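Local coordinates for apoptosis regulator ced-9 (Caenorhabditis elegans, PDB 1OHU), which restrains programmed cell death in the nematode by sequestering the death activator CED-4 until EGL-1 binds and releases it, at residues Asn130-Val133 against Tyr134-Phe138; Phe16-Asp19 against Tyr20-Arg24; Asn63-Thr66 against Phe67-Gln70; Thr54-Glu57 against Lys58-Glu62; Arg152-Asp155 against Asp156-Thr159. The protein carries 3 engineered substitutions. All coordinates share one frame; numbering follows the deposited sequence.

Contact 1: Asn130-Val133 against Tyr134-Phe138; sequences NLFV and YTSLF
T135 and L131 meet on the buried side of helix 128-144, where the hydroxyl OG1 of T135 donates to L131 O at 2.8 Å while the amide N of T135 gives the same oxygen its usual i to i+4 bond. The two donors approach from opposite faces of the carbonyl plane. One residue on, S136 repeats the pattern: its OG lies 2.9 Å from F132 O and 3.4 Å from F132 CE2, with OG anti to the carbonyl carbon (chi1 -57°), the torsion that folds the hydroxyl back onto the preceding turn. This half is tightly packed, since F132 and S136 also touch V17 of helix 13-27, and L131 and T135 touch Y82.

Toward solvent the side chains meet more loosely. The Y134 ring covers N130 O closely with one face, its CG 3.2 Å from that oxygen, but N130 CB comes no closer to the ring than 4.1 Å, at CZ. The Y134 hydroxyl turns elsewhere, to I77 O. L137 is exposed and adds little beyond its backbone bond to V133.

Chemically, two hydroxyls that would be costly to bury bare are paid for by carbonyls of their own helix, consistent with their place in an apolar interface.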
# COMPACT_ATOMS: atom_id res chain seq x y z
N ASN A 130 -13.07 1.29 3.58
CA ASN A 130 -12.54 1.32 4.94
C ASN A 130 -11.09 0.87 4.96
O ASN A 130 -10.28 1.44 5.69
CB ASN A 130 -13.39 0.44 5.86
CG ASN A 130 -14.70 1.10 6.26
OD1 ASN A 130 -15.64 0.43 6.70
ND2 ASN A 130 -14.76 2.42 6.14
N LEU A 131 -10.75 -0.14 4.15
CA LEU A 131 -9.37 -0.65 4.09
C LEU A 131 -8.48 0.49 3.63
O LEU A 131 -7.39 0.69 4.15
CB LEU A 131 -9.24 -1.81 3.09
CG LEU A 131 -8.24 -2.96 3.33
CD1 LEU A 131 -7.80 -3.52 1.98
CD2 LEU A 131 -7.02 -2.52 4.13
N PHE A 132 -8.95 1.23 2.62
CA PHE A 132 -8.21 2.36 2.08
C PHE A 132 -7.94 3.40 3.18
O PHE A 132 -6.80 3.85 3.35
CB PHE A 132 -9.01 2.96 0.89
CG PHE A 132 -8.91 4.46 0.76
CD1 PHE A 132 -10.04 5.25 1.00
CD2 PHE A 132 -7.71 5.08 0.46
CE1 PHE A 132 -9.96 6.64 0.95
CE2 PHE A 132 -7.61 6.47 0.40
CZ PHE A 132 -8.74 7.25 0.65
N VAL A 133 -8.96 3.76 3.94
CA VAL A 133 -8.81 4.74 5.02
C VAL A 133 -7.85 4.25 6.12
O VAL A 133 -6.94 4.97 6.54
CB VAL A 133 -10.18 5.07 5.65
CG1 VAL A 133 -10.01 6.14 6.72
CG2 VAL A 133 -11.15 5.54 4.56
N TYR A 134 -8.06 3.03 6.61
CA TYR A 134 -7.20 2.48 7.65
C TYR A 134 -5.75 2.59 7.19
O TYR A 134 -4.90 3.10 7.91
CB TYR A 134 -7.53 1.01 7.90
CG TYR A 134 -8.90 0.73 8.45
CD1 TYR A 134 -9.41 -0.57 8.46
CD2 TYR A 134 -9.70 1.75 8.98
CE1 TYR A 134 -10.67 -0.85 8.99
CE2 TYR A 134 -10.96 1.48 9.51
CZ TYR A 134 -11.44 0.18 9.51
OH TYR A 134 -12.69 -0.11 10.02
N THR A 135 -5.48 2.10 5.98
CA THR A 135 -4.13 2.11 5.43
C THR A 135 -3.55 3.53 5.39
O THR A 135 -2.44 3.77 5.86
CB THR A 135 -4.11 1.49 4.01
OG1 THR A 135 -4.65 0.16 4.06
CG2 THR A 135 -2.69 1.43 3.47
N SER A 136 -4.32 4.47 4.86
CA SER A 136 -3.89 5.86 4.75
C SER A 136 -3.63 6.50 6.12
O SER A 136 -2.65 7.21 6.32
CB SER A 136 -4.95 6.68 4.02
OG SER A 136 -5.23 6.15 2.74
N LEU A 137 -4.54 6.24 7.05
CA LEU A 137 -4.43 6.79 8.40
C LEU A 137 -3.24 6.20 9.15
O LEU A 137 -2.43 6.93 9.72
CB LEU A 137 -5.74 6.51 9.15
CG LEU A 137 -6.00 7.13 10.52
CD1 LEU A 137 -7.46 6.89 10.91
CD2 LEU A 137 -5.05 6.54 11.55
N PHE A 138 -3.12 4.88 9.14
CA PHE A 138 -2.03 4.21 9.83
C PHE A 138 -0.68 4.76 9.38
O PHE A 138 0.19 5.04 10.20
CB PHE A 138 -2.11 2.70 9.57
CG PHE A 138 -1.19 1.88 10.42
CD1 PHE A 138 0.13 1.67 10.04
CD2 PHE A 138 -1.65 1.28 11.59
CE1 PHE A 138 0.98 0.88 10.81
CE2 PHE A 138 -0.81 0.49 12.36
CZ PHE A 138 0.51 0.29 11.98

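Contact 2: Phe16-Asp19 against Tyr20-Arg24; sequences FVVD and YFTHR
F16 O and the amide N of Y20, 2.8 Å apart, begin a regular run of i to i+4 bonds through which 16-19 and 20-24 form one unbroken piece of helix 13-27. The next amide, F21 N, reaches V17 O with an N-H...O angle of 163°, and T22 N and H23 N continue to V18 O and D19 O.

Among the side chains, V17 and F21 lie alongside each other. The methyl CG1 of V17 sits over one face of the F21 ring, offset toward its rim, 3.4 Å from CE1 and 3.8 Å from the ring centroid, a CH-pi contact whose direction is 27° off the ring normal. V17 places that methyl there by setting CG1 anti to its backbone N (chi1 -173°). One residue on, T22 folds OG1 back to V18 O at 2.8 Å, from the opposite face of the carbonyl plane to T22 N, so V18 O takes two donors.

D19 directs its carboxylate out of the segment pair, to a salt bridge with R50, and R24 similarly pairs with E57; both partners belong to helix 44-71. V17, V18 and F21 all rest on F132 of helix 128-144. Replacing F21 with an alanine would probably leave the V17 methyl without its ring and open a gap beside F132 and A115.

Within this predicted BH4 motif, V17, Y20 and F21 thus pack on helices 101-118 and 128-144, while the charges of D19 and R24 are balanced by residues of helix 44-71.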
# COMPACT_ATOMS: atom_id res chain seq x y z
N PHE A 16 -1.31 7.74 -2.88
CA PHE A 16 -0.59 6.49 -3.11
C PHE A 16 -1.51 5.29 -2.87
O PHE A 16 -1.53 4.34 -3.65
CB PHE A 16 0.62 6.37 -2.18
CG PHE A 16 1.72 7.36 -2.48
CD1 PHE A 16 1.60 8.69 -2.09
CD2 PHE A 16 2.87 6.95 -3.14
CE1 PHE A 16 2.62 9.60 -2.37
CE2 PHE A 16 3.90 7.85 -3.42
CZ PHE A 16 3.77 9.18 -3.03
N VAL A 17 -2.27 5.35 -1.78
CA VAL A 17 -3.16 4.25 -1.43
C VAL A 17 -4.22 4.04 -2.52
O VAL A 17 -4.44 2.92 -2.96
CB VAL A 17 -3.85 4.49 -0.08
CG1 VAL A 17 -4.64 3.26 0.32
CG2 VAL A 17 -2.81 4.83 0.98
N VAL A 18 -4.86 5.12 -2.95
CA VAL A 18 -5.87 5.04 -3.99
C VAL A 18 -5.30 4.54 -5.30
O VAL A 18 -5.86 3.63 -5.93
CB VAL A 18 -6.53 6.40 -4.27
CG1 VAL A 18 -7.41 6.31 -5.51
CG2 VAL A 18 -7.35 6.82 -3.08
N ASP A 19 -4.19 5.13 -5.73
CA ASP A 19 -3.59 4.73 -6.99
C ASP A 19 -3.11 3.29 -6.96
O ASP A 19 -3.19 2.59 -7.97
CB ASP A 19 -2.41 5.63 -7.34
CG ASP A 19 -1.79 5.27 -8.68
OD1 ASP A 19 -0.83 4.47 -8.70
OD2 ASP A 19 -2.28 5.77 -9.71
N TYR A 20 -2.61 2.85 -5.81
CA TYR A 20 -2.12 1.48 -5.74
C TYR A 20 -3.29 0.49 -5.68
O TYR A 20 -3.27 -0.54 -6.36
CB TYR A 20 -1.21 1.27 -4.53
CG TYR A 20 -0.54 -0.09 -4.59
CD1 TYR A 20 0.50 -0.34 -5.48
CD2 TYR A 20 -1.03 -1.16 -3.84
CE1 TYR A 20 1.04 -1.61 -5.63
CE2 TYR A 20 -0.50 -2.44 -3.98
CZ TYR A 20 0.54 -2.66 -4.88
OH TYR A 20 1.04 -3.92 -5.07
N PHE A 21 -4.31 0.81 -4.89
CA PHE A 21 -5.48 -0.04 -4.78
C PHE A 21 -6.09 -0.21 -6.17
O PHE A 21 -6.34 -1.32 -6.63
CB PHE A 21 -6.51 0.59 -3.82
CG PHE A 21 -6.30 0.24 -2.36
CD1 PHE A 21 -5.02 0.19 -1.81
CD2 PHE A 21 -7.39 0.03 -1.51
CE1 PHE A 21 -4.83 -0.07 -0.45
CE2 PHE A 21 -7.21 -0.24 -0.15
CZ PHE A 21 -5.92 -0.29 0.38
N THR A 22 -6.31 0.91 -6.85
CA THR A 22 -6.88 0.88 -8.19
C THR A 22 -6.07 -0.01 -9.14
O THR A 22 -6.62 -0.83 -9.87
CB THR A 22 -6.94 2.30 -8.77
OG1 THR A 22 -7.72 3.13 -7.91
CG2 THR A 22 -7.55 2.30 -10.15
N HIS A 23 -4.75 0.15 -9.11
CA HIS A 23 -3.85 -0.62 -9.96
C HIS A 23 -3.83 -2.11 -9.61
O HIS A 23 -3.88 -2.96 -10.50
CB HIS A 23 -2.43 -0.05 -9.85
CG HIS A 23 -1.39 -0.92 -10.48
ND1 HIS A 23 -1.28 -1.09 -11.84
CD2 HIS A 23 -0.44 -1.71 -9.92
CE1 HIS A 23 -0.31 -1.95 -12.10
NE2 HIS A 23 0.22 -2.34 -10.95
N ARG A 24 -3.75 -2.43 -8.33
CA ARG A 24 -3.72 -3.83 -7.93
C ARG A 24 -5.04 -4.53 -8.25
O ARG A 24 -5.05 -5.70 -8.64
CB ARG A 24 -3.39 -3.96 -6.44
CG ARG A 24 -3.21 -5.41 -6.00
CD ARG A 24 -2.17 -6.13 -6.85
NE ARG A 24 -2.05 -7.54 -6.49
CZ ARG A 24 -2.91 -8.49 -6.83
NH1 ARG A 24 -3.98 -8.20 -7.57
NH2 ARG A 24 -2.72 -9.74 -6.43

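Contact 3: Asn63-Thr66 against Phe67-Gln70; sequences NFET and FSEQ. Engineered in segment 67-70: S68 (natural residue Cys).
Near the C-terminal end of helix 44-71, the long helix that follows the predicted BH4 helix in this Bcl-2 fold, F67 packs back on N63 one turn earlier. The amide N of F67 donates to N63 O at 3.0 Å, with an N-H...O angle of 172°. That oxygen also lies 3.1 Å above the plane of the F67 ring, offset toward the rim and 3.2 Å from CD2. With CG anti to the carbonyl carbon (chi1 -63°), the ring is turned back over the preceding turn, and its CE2 approaches N63 CB at 4.1 Å.

S68 is an engineered residue, cysteine in the natural protein. Its OG lies near two carbonyls of the preceding turn, 3.0 Å from E65 O and 3.2 Å from F64 O. S68 N bonds to F64 O in the regular way.

On the exposed side, Q70 sends an extended chain obliquely across T66, and its CG comes close to T66 O. E65 and E69 bring carboxylate oxygens OE1 to 4.7 Å of each other, a like-charge approach probably eased by the salt bridge from E65 to K117.

F64 meets F110 edge-to-face, and F67 also touches F110 as well as V85. The pattern is that of an amphipathic helix in the Bcl-2 bundle, aromatic rings inward on helix 101-118 and polar chains outward.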
# COMPACT_ATOMS: atom_id res chain seq x y z
N ASN A 63 3.13 -14.99 3.15
CA ASN A 63 2.74 -14.36 4.39
C ASN A 63 1.55 -13.45 4.14
O ASN A 63 0.72 -13.23 5.03
CB ASN A 63 3.91 -13.57 4.99
CG ASN A 63 4.81 -14.44 5.85
OD1 ASN A 63 5.65 -13.95 6.61
ND2 ASN A 63 4.63 -15.75 5.73
N PHE A 64 1.44 -12.96 2.91
CA PHE A 64 0.32 -12.11 2.55
C PHE A 64 -0.98 -12.91 2.57
O PHE A 64 -2.01 -12.41 3.01
CB PHE A 64 0.54 -11.50 1.16
CG PHE A 64 1.12 -10.11 1.20
CD1 PHE A 64 1.89 -9.70 2.28
CD2 PHE A 64 0.89 -9.22 0.15
CE1 PHE A 64 2.43 -8.41 2.32
CE2 PHE A 64 1.43 -7.93 0.18
CZ PHE A 64 2.19 -7.52 1.27
N GLU A 65 -0.92 -14.15 2.11
CA GLU A 65 -2.12 -14.98 2.10
C GLU A 65 -2.63 -15.16 3.53
O GLU A 65 -3.84 -15.08 3.79
CB GLU A 65 -1.84 -16.36 1.48
CG GLU A 65 -1.66 -16.36 -0.05
CD GLU A 65 -2.85 -15.77 -0.81
OE1 GLU A 65 -3.99 -15.80 -0.30
OE2 GLU A 65 -2.65 -15.29 -1.95
N THR A 66 -1.70 -15.40 4.45
CA THR A 66 -2.04 -15.60 5.86
C THR A 66 -2.66 -14.37 6.50
O THR A 66 -3.73 -14.45 7.11
CB THR A 66 -0.79 -15.98 6.68
OG1 THR A 66 -0.34 -17.28 6.28
CG2 THR A 66 -1.10 -15.98 8.17
N PHE A 67 -2.00 -13.23 6.36
CA PHE A 67 -2.50 -11.99 6.94
C PHE A 67 -3.87 -11.59 6.41
O PHE A 67 -4.70 -11.08 7.16
CB PHE A 67 -1.49 -10.86 6.69
CG PHE A 67 -0.15 -11.06 7.36
CD1 PHE A 67 -0.05 -11.75 8.57
CD2 PHE A 67 1.01 -10.54 6.79
CE1 PHE A 67 1.18 -11.92 9.20
CE2 PHE A 67 2.25 -10.70 7.41
CZ PHE A 67 2.33 -11.39 8.62
N SER A 68 -4.13 -11.81 5.13
CA SER A 68 -5.42 -11.42 4.58
C SER A 68 -6.49 -12.38 5.10
O SER A 68 -7.64 -11.99 5.29
CB SER A 68 -5.38 -11.39 3.05
OG SER A 68 -5.12 -12.67 2.51
N GLU A 69 -6.12 -13.64 5.33
CA GLU A 69 -7.10 -14.57 5.86
C GLU A 69 -7.39 -14.19 7.31
O GLU A 69 -8.47 -14.46 7.81
CB GLU A 69 -6.60 -16.02 5.75
CG GLU A 69 -6.72 -16.58 4.34
CD GLU A 69 -6.32 -18.05 4.24
OE1 GLU A 69 -5.62 -18.38 3.27
OE2 GLU A 69 -6.69 -18.87 5.11
N GLN A 70 -6.42 -13.56 7.96
CA GLN A 70 -6.60 -13.12 9.35
C GLN A 70 -7.50 -11.89 9.35
O GLN A 70 -8.45 -11.79 10.13
CB GLN A 70 -5.27 -12.74 9.99
CG GLN A 70 -4.29 -13.90 10.18
CD GLN A 70 -3.05 -13.48 10.94
OE1 GLN A 70 -2.59 -12.35 10.83
NE2 GLN A 70 -2.49 -14.41 11.71

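Contact 4: Thr54-Glu57 against Lys58-Glu62; sequences TIFE and KKHAE
F56 and H60 form the aromatic part of this contact, one turn apart on helix 44-71. The imidazole lies above one face of the phenyl ring with CD2 leading: H60 CD2 is 3.3 Å from F56 CE2 and 3.5 Å from F56 CZ. Ring centroids stand 4.4 Å apart and the planes are inclined by 37°, so the pair is oblique, neither a parallel stack nor an edge-to-face one. F56 swings its ring to this side by setting CG anti to its backbone N (chi1 -169°), while H60 carries CG anti to its carbonyl carbon, turning the imidazole back over the earlier residue.

Apolar contact between aliphatic chains is slighter. I55 and K59 run alongside, with I55 CG2 3.9 Å from K59 CE.

Backbone bonds make up the third group. K58 N donates to T54 O with an N-H...O angle of 164°, and the extended K58 chain lays its CG methylene against the same carbonyl, 3.3 Å from T54 O. K59 N bonds to I55 O and makes a weak bond to F56 O as well. On this long helix of the Bcl-2 bundle, the backbone at H60 departs from the usual helical angles, its phi more negative and its psi turned positive. H60 N still reaches F56 O, but A61 N, although close to E57 O, meets it at too poor an angle for a hydrogen bond.

The polar ends of T54, E57 and K58 find partners beyond the two segments. The K58 ammonium bonds to the Y168 hydroxyl and T54 OG1 to R50 O, while the E57 carboxylate turns to R24 of helix 13-27.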
# COMPACT_ATOMS: atom_id res chain seq x y z
N THR A 54 4.38 -4.43 -6.27
CA THR A 54 4.37 -5.67 -7.03
C THR A 54 5.56 -6.53 -6.60
O THR A 54 5.42 -7.73 -6.39
CB THR A 54 4.49 -5.40 -8.54
OG1 THR A 54 3.45 -4.51 -8.93
CG2 THR A 54 4.37 -6.69 -9.32
N ILE A 55 6.72 -5.90 -6.47
CA ILE A 55 7.92 -6.60 -6.05
C ILE A 55 7.74 -7.13 -4.63
O ILE A 55 8.06 -8.29 -4.35
CB ILE A 55 9.15 -5.67 -6.06
CG1 ILE A 55 9.47 -5.24 -7.50
CG2 ILE A 55 10.35 -6.38 -5.45
CD1 ILE A 55 10.68 -4.35 -7.60
N PHE A 56 7.23 -6.29 -3.74
CA PHE A 56 7.04 -6.69 -2.35
C PHE A 56 6.07 -7.86 -2.23
O PHE A 56 6.31 -8.79 -1.47
CB PHE A 56 6.51 -5.52 -1.52
CG PHE A 56 6.55 -5.76 -0.04
CD1 PHE A 56 7.47 -5.11 0.76
CD2 PHE A 56 5.66 -6.65 0.55
CE1 PHE A 56 7.51 -5.34 2.13
CE2 PHE A 56 5.69 -6.89 1.92
CZ PHE A 56 6.62 -6.23 2.71
N GLU A 57 4.97 -7.80 -2.97
CA GLU A 57 3.98 -8.86 -2.91
C GLU A 57 4.59 -10.18 -3.33
O GLU A 57 4.38 -11.20 -2.68
CB GLU A 57 2.78 -8.57 -3.82
CG GLU A 57 1.69 -9.63 -3.70
CD GLU A 57 0.50 -9.38 -4.62
OE1 GLU A 57 0.10 -8.21 -4.80
OE2 GLU A 57 -0.04 -10.37 -5.16
N LYS A 58 5.33 -10.17 -4.44
CA LYS A 58 5.96 -11.38 -4.94
C LYS A 58 6.90 -11.99 -3.91
O LYS A 58 7.03 -13.20 -3.82
CB LYS A 58 6.72 -11.10 -6.24
CG LYS A 58 5.82 -10.82 -7.43
CD LYS A 58 6.58 -10.84 -8.75
CE LYS A 58 5.61 -10.75 -9.93
NZ LYS A 58 6.25 -11.06 -11.25
N LYS A 59 7.56 -11.14 -3.13
CA LYS A 59 8.49 -11.62 -2.12
C LYS A 59 7.79 -12.15 -0.87
O LYS A 59 8.25 -13.12 -0.27
CB LYS A 59 9.45 -10.50 -1.72
CG LYS A 59 10.36 -10.05 -2.85
CD LYS A 59 11.46 -9.12 -2.35
CE LYS A 59 12.52 -8.90 -3.43
NZ LYS A 59 13.63 -8.04 -2.94
N HIS A 60 6.67 -11.53 -0.51
CA HIS A 60 5.95 -11.93 0.69
C HIS A 60 4.56 -12.49 0.44
O HIS A 60 3.70 -12.43 1.31
CB HIS A 60 5.88 -10.74 1.64
CG HIS A 60 7.23 -10.22 2.02
ND1 HIS A 60 8.01 -10.84 2.97
CD2 HIS A 60 7.96 -9.20 1.53
CE1 HIS A 60 9.18 -10.21 3.05
NE2 HIS A 60 9.17 -9.21 2.19
N ALA A 61 4.35 -13.04 -0.75
CA ALA A 61 3.07 -13.60 -1.13
C ALA A 61 2.47 -14.55 -0.10
O ALA A 61 1.33 -14.38 0.31
CB ALA A 61 3.19 -14.31 -2.48
N GLU A 62 3.25 -15.55 0.32
CA GLU A 62 2.76 -16.52 1.28
C GLU A 62 2.32 -15.89 2.60
O GLU A 62 1.25 -16.22 3.13
CB GLU A 62 3.82 -17.60 1.56
CG GLU A 62 3.37 -18.63 2.57
CD GLU A 62 4.43 -19.69 2.85
OE1 GLU A 62 4.43 -20.74 2.19
OE2 GLU A 62 5.26 -19.45 3.75

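Contact 5: Arg152-Asp155 against Asp156-Thr159; sequences RSWD and DFMT
W154 and F157 lie side by side at the start of helix 154-172 and meet as a T-shaped pair. The edge of the indole's six-membered ring is directed at the phenyl face, the planes are at 85° and the centroids 5.1 Å apart. W154 CZ3 stands over the centre of the F157 ring, 3.8 Å above its plane, and CE3 is 3.5 Å from F157 CD2. The differing first torsions help to bring the rings together: W154 has CG anti to its carbonyl carbon (chi1 -76°), F157 has CG anti to its backbone N (chi1 169°). A leucine in place of F157 would probably cost the indole edge its aromatic face and leave W154 freer to shift against F16, on which it stacks.

S153 is the N-cap. Its OG, between the backbone N and the carbonyl carbon, accepts a weak but nearly straight bond from D156 N at 3.3 Å. D156 turns its own carboxylate away from the cap. M158, a selenomethionine, bends at chi2 and chi3 and brings CG to 3.4 Å from W154 O; M48 of helix 44-71 touches both it and F157. T159 OG1 adds a weak bond to D155 O.

A serine-capped helix start with an aromatic pair in its first turn forms part of the inferred BH2 motif, joined here to helix 13-27 through F16.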
# COMPACT_ATOMS: atom_id res chain seq x y z
N ARG A 152 14.08 10.13 6.79
CA ARG A 152 13.57 9.64 5.51
C ARG A 152 12.68 10.67 4.84
O ARG A 152 12.26 11.65 5.45
CB ARG A 152 12.81 8.31 5.68
CG ARG A 152 12.65 7.82 7.11
CD ARG A 152 12.96 6.33 7.20
NE ARG A 152 12.64 5.79 8.52
CZ ARG A 152 13.08 4.62 8.98
NH1 ARG A 152 13.89 3.87 8.23
NH2 ARG A 152 12.72 4.20 10.19
N SER A 153 12.40 10.45 3.55
CA SER A 153 11.57 11.35 2.77
C SER A 153 11.19 10.66 1.47
O SER A 153 11.64 9.55 1.20
CB SER A 153 12.33 12.65 2.48
OG SER A 153 13.48 12.41 1.69
N TRP A 154 10.37 11.33 0.66
CA TRP A 154 9.95 10.77 -0.61
C TRP A 154 11.06 10.82 -1.66
O TRP A 154 11.11 9.98 -2.55
CB TRP A 154 8.71 11.50 -1.13
CG TRP A 154 7.45 11.10 -0.42
CD1 TRP A 154 6.68 11.89 0.39
CD2 TRP A 154 6.83 9.81 -0.42
NE1 TRP A 154 5.62 11.17 0.88
CE2 TRP A 154 5.69 9.89 0.40
CE3 TRP A 154 7.13 8.59 -1.04
CZ2 TRP A 154 4.84 8.79 0.62
CZ3 TRP A 154 6.29 7.49 -0.82
CH2 TRP A 154 5.16 7.61 0.00
N ASP A 155 11.93 11.81 -1.54
CA ASP A 155 13.05 11.96 -2.47
C ASP A 155 14.01 10.81 -2.22
O ASP A 155 14.43 10.12 -3.15
CB ASP A 155 13.75 13.29 -2.23
CG ASP A 155 12.80 14.47 -2.32
OD1 ASP A 155 12.32 14.76 -3.43
OD2 ASP A 155 12.52 15.09 -1.27
N ASP A 156 14.33 10.61 -0.95
CA ASP A 156 15.22 9.54 -0.55
C ASP A 156 14.57 8.22 -0.99
O ASP A 156 15.25 7.25 -1.32
CB ASP A 156 15.40 9.57 0.97
CG ASP A 156 16.61 8.80 1.44
OD1 ASP A 156 16.66 7.57 1.22
OD2 ASP A 156 17.51 9.43 2.02
N PHE A 157 13.24 8.22 -1.00
CA PHE A 157 12.45 7.06 -1.40
C PHE A 157 12.71 6.70 -2.86
O PHE A 157 13.00 5.54 -3.18
CB PHE A 157 10.96 7.35 -1.20
CG PHE A 157 10.04 6.33 -1.82
CD1 PHE A 157 9.86 5.08 -1.23
CD2 PHE A 157 9.34 6.62 -2.99
CE1 PHE A 157 9.00 4.14 -1.80
CE2 PHE A 157 8.48 5.69 -3.57
CZ PHE A 157 8.31 4.44 -2.97
N MSE A 158 12.59 7.69 -3.74
CA MSE A 158 12.80 7.47 -5.16
C MSE A 158 14.19 6.94 -5.48
O MSE A 158 14.35 6.08 -6.35
CB MSE A 158 12.54 8.77 -5.93
CG MSE A 158 11.09 9.23 -5.89
SE MSE A 158 9.88 7.91 -6.63
CE MSE A 158 9.77 8.52 -8.46
N THR A 159 15.19 7.46 -4.79
CA THR A 159 16.57 7.02 -5.01
C THR A 159 16.69 5.53 -4.72
O THR A 159 17.16 4.76 -5.56
CB THR A 159 17.55 7.79 -4.11
OG1 THR A 159 17.49 9.19 -4.43
CG2 THR A 159 18.98 7.28 -4.32

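In the fold
The five contacts are local turns on four helices of one all-helical Bcl-2 domain. In chain order come contact 2 (helix 13-27), contacts 4 and 3 (both on helix 44-71), contact 1 (helix 128-144) and contact 5 (helix 154-172). Contact 2, whose centre lies about 7 Å from that of the chain, links most of them: it packs on contact 1 through F132, forms the R24-E57 salt bridge with contact 4 and touches W154 of contact 5. Contacts 3 and 4 have centres about 12 Å apart and meet through F64 and F56. Contacts 3 and 5, about 29 Å apart between centres, lie on opposite sides of the chain's centre. The predicted BH4 helix thus ties together distant parts of the bundle.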